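Local coordinates for multiple PDZ domain protein (Mus musculus, PDB 4XH7) that probably serves as a multi-PDZ scaffold in signalling, its fourth PDZ domain being of the kind that generally recognises the C-terminal tails of partner proteins, at residues 26-31 against 104-109. Residues are numbered along the deposited sequence; the frame is centred on the assembly and turned at random.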
loop_
_atom_site.group_PDB
_atom_site.type_symbol
_atom_site.label_atom_id
_atom_site.label_comp_id
_atom_site.label_asym_id
_atom_site.label_seq_id
_atom_site.Cartn_x
_atom_site.Cartn_y
_atom_site.Cartn_z
ATOM N N TYR A 26 -6.020 13.421 4.081
ATOM C CA TYR A 26 -5.628 12.242 3.285
ATOM C C TYR A 26 -6.810 11.322 3.062
ATOM O O TYR A 26 -7.639 11.131 3.959
ATOM C CB TYR A 26 -4.534 11.466 3.977
ATOM C CG TYR A 26 -3.275 12.244 4.171
ATOM C CD1 TYR A 26 -3.133 13.097 5.257
ATOM C CD2 TYR A 26 -2.248 12.156 3.250
ATOM C CE1 TYR A 26 -1.955 13.834 5.409
ATOM C CE2 TYR A 26 -1.095 12.872 3.391
ATOM C CZ TYR A 26 -0.951 13.710 4.468
ATOM O OH TYR A 26 0.217 14.409 4.588
ATOM N N GLU A 27 -6.869 10.741 1.863
ATOM C CA GLU A 27 -7.773 9.648 1.556
ATOM C C GLU A 27 -7.002 8.342 1.738
ATOM O O GLU A 27 -5.932 8.193 1.168
ATOM C CB GLU A 27 -8.293 9.739 0.118
ATOM C CG GLU A 27 -9.186 8.584 -0.218
ATOM C CD GLU A 27 -9.612 8.520 -1.677
ATOM O OE1 GLU A 27 -9.063 9.266 -2.525
ATOM O OE2 GLU A 27 -10.514 7.706 -1.971
ATOM N N ILE A 28 -7.538 7.430 2.540
ATOM C CA ILE A 28 -6.894 6.125 2.751
ATOM C C ILE A 28 -7.480 5.104 1.797
ATOM O O ILE A 28 -8.688 5.132 1.542
ATOM C CB ILE A 28 -7.096 5.609 4.209
ATOM C CG1 ILE A 28 -6.791 6.713 5.232
ATOM C CG2 ILE A 28 -6.264 4.322 4.462
ATOM C CD1 ILE A 28 -5.318 7.265 5.146
ATOM N N VAL A 29 -6.630 4.221 1.253
ATOM C CA VAL A 29 -7.050 3.210 0.314
ATOM C C VAL A 29 -6.503 1.873 0.758
ATOM O O VAL A 29 -5.335 1.776 1.131
ATOM C CB VAL A 29 -6.532 3.521 -1.103
ATOM C CG1 VAL A 29 -6.996 2.440 -2.062
ATOM C CG2 VAL A 29 -7.000 4.918 -1.526
ATOM N N VAL A 30 -7.342 0.842 0.741
ATOM C CA VAL A 30 -6.864 -0.522 0.983
ATOM C C VAL A 30 -6.913 -1.322 -0.309
ATOM O O VAL A 30 -7.943 -1.340 -0.993
ATOM C CB VAL A 30 -7.695 -1.218 2.091
ATOM C CG1 VAL A 30 -7.278 -2.686 2.269
ATOM C CG2 VAL A 30 -7.466 -0.496 3.399
ATOM N N ALA A 31 -5.805 -1.977 -0.666
ATOM C CA ALA A 31 -5.796 -2.805 -1.880
ATOM C C ALA A 31 -5.453 -4.238 -1.530
ATOM O O ALA A 31 -4.517 -4.482 -0.789
ATOM C CB ALA A 31 -4.804 -2.267 -2.896
ATOM N N THR A 104 -2.117 -7.366 1.613
ATOM C CA THR A 104 -3.054 -6.285 1.856
ATOM C C THR A 104 -2.254 -5.008 2.014
ATOM O O THR A 104 -1.472 -4.905 2.947
ATOM C CB THR A 104 -3.876 -6.552 3.131
ATOM O OG1 THR A 104 -4.650 -7.745 2.909
ATOM C CG2 THR A 104 -4.828 -5.364 3.430
ATOM N N MET A 105 -2.453 -4.049 1.111
ATOM C CA MET A 105 -1.647 -2.832 1.092
ATOM C C MET A 105 -2.512 -1.725 1.571
ATOM O O MET A 105 -3.653 -1.612 1.112
ATOM C CB MET A 105 -1.160 -2.517 -0.328
ATOM C CG MET A 105 -0.295 -3.605 -0.908
ATOM S SD MET A 105 0.342 -3.124 -2.540
ATOM C CE MET A 105 1.254 -1.633 -2.094
ATOM N N VAL A 106 -1.997 -0.870 2.458
ATOM C CA VAL A 106 -2.706 0.350 2.801
ATOM C C VAL A 106 -1.879 1.508 2.295
ATOM O O VAL A 106 -0.681 1.586 2.604
ATOM C CB VAL A 106 -2.904 0.528 4.332
ATOM C CG1 VAL A 106 -3.701 1.851 4.654
ATOM C CG2 VAL A 106 -3.567 -0.716 4.948
ATOM N N CYS A 107 -2.513 2.397 1.534
ATOM C CA CYS A 107 -1.840 3.598 1.003
ATOM C C CYS A 107 -2.674 4.825 1.240
ATOM O O CYS A 107 -3.820 4.732 1.697
ATOM C CB CYS A 107 -1.607 3.492 -0.509
ATOM S SG CYS A 107 -0.540 2.096 -1.001
ATOM N N CYS A 108 -2.131 5.998 0.921
ATOM C CA CYS A 108 -2.982 7.205 0.961
ATOM C C CYS A 108 -2.615 8.194 -0.109
ATOM O O CYS A 108 -1.574 8.068 -0.787
ATOM C CB CYS A 108 -2.909 7.890 2.334
ATOM S SG CYS A 108 -1.260 8.493 2.756
ATOM N N ARG A 109 -3.520 9.133 -0.352
ATOM C CA ARG A 109 -3.215 10.233 -1.289
ATOM C C ARG A 109 -3.769 11.520 -0.662
ATOM O O ARG A 109 -4.720 11.464 0.090
ATOM C CB ARG A 109 -3.792 9.974 -2.703
ATOM C CG ARG A 109 -5.319 9.741 -2.755
ATOM C CD ARG A 109 -5.744 9.315 -4.203
ATOM N NE ARG A 109 -5.321 7.957 -4.489
ATOM C CZ ARG A 109 -6.120 6.908 -4.632
ATOM N NH1 ARG A 109 -5.582 5.720 -4.874
ATOM N NH2 ARG A 109 -7.442 7.046 -4.562
#
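The first and last strands of the PDZ domain pair here, Glu27, Val29 and Ala31 of 26-31 facing Arg109, Cys107 and Met105 of 104-109 as antiparallel hydrogen-bonded pairs. Each pair closes a two-bond ring: Ala31 N reaches Met105 O at 2.8 Å, and the return bond from Met105 N to Ala31 O is almost straight, 177° at the hydrogen. Between the rings, at Ile28-Cys108 and Val30-Val106, the CA atoms draw closer and CA-H groups lean on carbonyl oxygens, as where Val106 CA lies 3.4 Å from Val29 O. On the face carrying these two pairs, Ile28 CG2 meets Val106 CG1 at 3.6 Å, and Ile28 CD1 rests on Cys108 CB. Val30 CG1 adds a methyl contact to Thr104 CG2. Helix 5-22 covers this side, bringing Leu14, Leu15 and Trp18 onto the valines. The pairing sets the first strand of the chain beside the last in the compact PDZ fold: 26-34 is an edge strand of the sheet, and strand 75-79 flanks 102-110 across from it, through backbone hydrogen bonds to Val106 and Cys108. On the other face, Arg109 folds back over its neighbour strand. Its CG sits between backbone N and carbonyl carbon (chi1 57°), and a bend at chi3 lays the guanidinium against Val29, whose CG2 stands 3.4 Å above the plane, off-centre. Glu27 runs alongside, extended, its carboxylate nearly perpendicular to the guanidinium (89°); the salt bridge from Arg109 NH2 to Glu27 OE1 is long, 3.4 Å, and weak as a hydrogen bond. The stronger grip falls on Arg109 NH1, held by Asp74 and the carbonyl of Lys69. At the strand end, Cys108 SG approaches the Tyr26 ring obliquely, 3.8 Å from Tyr26 CD2.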